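Local coordinates for ferrous iron uptake transporter protein B (Streptococcus thermophilus, PDB 3TAH), which probably drives ferrous iron uptake across the cell membrane with GTP, its cytosolic G-protein domain binding the nucleotide, at residues E68-V71 against A72-L76. The protein carries 1 engineered substitution. Numbering follows the deposited sequence. Where two conformers were deposited one is given.
Sequences EEKV and ARDYL
Lys-70 and Asp-74, one helical turn apart, form a salt bridge on the exposed side of helix 67-77: NZ of Lys-70 lies 2.8 Å from OD2 of Asp-74 and approaches that oxygen on its syn lone pair. Two torsions account for the meeting. The lysine chain runs extended as far as CE and then bends at chi4 (-65°), turning the ammonium onto the carboxylate, while in Asp-74 a chi1 of -67° sets CG beside its own backbone N, on the side of the preceding turn where Lys-70 lies. Lys-70 CG also sits 3.5 Å from Asp-74 OD2, and the lysine chain passes alongside this oxygen from CG to NZ. Beneath the pair, Asp-74 N is 2.9 Å from Lys-70 O, the ordinary i to i+4 helix bond.

The opposing side is close-packed. Ala-72, its CB 3.7 Å from Glu-68 O, faces Ile-9 and Ile-59, and Leu-76 reaches Ala-7 of strand 4-10, which Tyr-75 also touches from one flank. On the other flank Arg-73 is buried although charged: NE donates to a water 2.8 Å away, which gives a weak bond to Glu-69 O. NH1, through Asp-209, links the helix to the region of helices 198-206 and 210-215, while NH2 holds the segment ahead of the helix through Met-62 O. The salt bridge is an ordinary i to i+4 pair of a solvent-facing helix surface; the helix itself, following strand 51-55 and the Asp-Leu-Pro-Gly segment and packed on strand 4-10 of the central sheet, belongs to the alpha/beta G-domain of P-loop GTPases.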
loop_
_atom_site.group_PDB
_atom_site.type_symbol
_atom_site.label_atom_id
_atom_site.label_comp_id
_atom_site.label_asym_id
_atom_site.label_seq_id
_atom_site.Cartn_x
_atom_site.Cartn_y
_atom_site.Cartn_z
ATOM N N GLU A 68 -3.600 -9.168 11.559
ATOM C CA GLU A 68 -4.070 -7.926 10.947
ATOM C C GLU A 68 -3.371 -7.647 9.620
ATOM O O GLU A 68 -4.018 -7.312 8.638
ATOM C CB GLU A 68 -3.853 -6.758 11.904
ATOM C CG GLU A 68 -4.781 -6.771 13.111
ATOM C CD GLU A 68 -4.340 -7.687 14.247
ATOM O OE1 GLU A 68 -3.178 -8.168 14.260
ATOM O OE2 GLU A 68 -5.181 -7.930 15.138
ATOM N N GLU A 69 -2.048 -7.787 9.602
ATOM C CA GLU A 69 -1.271 -7.644 8.373
ATOM C C GLU A 69 -1.657 -8.688 7.328
ATOM O O GLU A 69 -1.726 -8.388 6.135
ATOM C CB GLU A 69 0.214 -7.783 8.676
ATOM C CG GLU A 69 0.809 -6.607 9.405
ATOM C CD GLU A 69 2.184 -6.932 9.916
ATOM O OE1 GLU A 69 3.174 -6.449 9.331
ATOM O OE2 GLU A 69 2.268 -7.691 10.894
ATOM N N LYS A 70 -1.916 -9.913 7.779
ATOM C CA LYS A 70 -2.315 -10.992 6.863
ATOM C C LYS A 70 -3.691 -10.715 6.254
ATOM O O LYS A 70 -3.892 -10.905 5.060
ATOM C CB LYS A 70 -2.280 -12.368 7.554
ATOM C CG LYS A 70 -2.521 -13.515 6.578
ATOM C CD LYS A 70 -2.290 -14.900 7.188
ATOM C CE LYS A 70 -2.486 -15.987 6.147
ATOM N NZ LYS A 70 -3.889 -16.069 5.663
ATOM N N VAL A 71 -4.638 -10.272 7.074
ATOM C CA VAL A 71 -5.963 -9.912 6.570
ATOM C C VAL A 71 -5.851 -8.837 5.486
ATOM O O VAL A 71 -6.460 -8.968 4.422
ATOM C CB VAL A 71 -6.921 -9.483 7.719
ATOM C CG1 VAL A 71 -8.055 -8.541 7.239
ATOM C CG2 VAL A 71 -7.481 -10.748 8.381
ATOM N N ALA A 72 -5.059 -7.804 5.746
ATOM C CA ALA A 72 -4.919 -6.705 4.780
ATOM C C ALA A 72 -4.325 -7.221 3.470
ATOM O O ALA A 72 -4.851 -6.960 2.382
ATOM C CB ALA A 72 -4.084 -5.578 5.351
ATOM N N ARG A 73 -3.231 -7.970 3.570
ATOM C CA ARG A 73 -2.574 -8.514 2.385
ATOM C C ARG A 73 -3.492 -9.402 1.542
ATOM O O ARG A 73 -3.622 -9.182 0.331
ATOM C CB ARG A 73 -1.331 -9.311 2.780
ATOM C CG ARG A 73 -0.534 -9.792 1.598
ATOM C CD ARG A 73 0.400 -10.908 1.958
ATOM N NE ARG A 73 1.489 -10.484 2.829
ATOM C CZ ARG A 73 2.623 -11.159 3.014
ATOM N NH1 ARG A 73 2.840 -12.314 2.383
ATOM N NH2 ARG A 73 3.547 -10.679 3.836
ATOM N N ASP A 74 -4.109 -10.404 2.175
ATOM C CA ASP A 74 -4.979 -11.348 1.463
ATOM C C ASP A 74 -6.106 -10.615 0.749
ATOM O O ASP A 74 -6.421 -10.909 -0.404
ATOM C CB ASP A 74 -5.575 -12.407 2.400
ATOM C CG ASP A 74 -4.526 -13.354 2.969
ATOM O OD1 ASP A 74 -3.388 -13.402 2.443
ATOM O OD2 ASP A 74 -4.820 -14.052 3.956
ATOM N N TYR A 75 -6.709 -9.653 1.429
ATOM C CA TYR A 75 -7.771 -8.887 0.817
ATOM C C TYR A 75 -7.264 -8.110 -0.395
ATOM O O TYR A 75 -7.863 -8.165 -1.474
ATOM C CB TYR A 75 -8.395 -7.925 1.810
ATOM C CG TYR A 75 -9.424 -7.078 1.135
ATOM C CD1 TYR A 75 -10.677 -7.600 0.821
ATOM C CD2 TYR A 75 -9.147 -5.760 0.783
ATOM C CE1 TYR A 75 -11.633 -6.822 0.182
ATOM C CE2 TYR A 75 -10.087 -4.987 0.155
ATOM C CZ TYR A 75 -11.327 -5.516 -0.143
ATOM O OH TYR A 75 -12.259 -4.728 -0.775
ATOM N N LEU A 76 -6.159 -7.389 -0.230
ATOM C CA LEU A 76 -5.629 -6.595 -1.351
ATOM C C LEU A 76 -5.143 -7.430 -2.540
ATOM O O LEU A 76 -5.282 -6.995 -3.680
ATOM C CB LEU A 76 -4.530 -5.640 -0.871
ATOM C CG LEU A 76 -5.036 -4.565 0.096
ATOM C CD1 LEU A 76 -3.861 -3.766 0.625
ATOM C CD2 LEU A 76 -6.089 -3.632 -0.586
HETATM O O HOH W 1 0.950 -9.011 5.186
#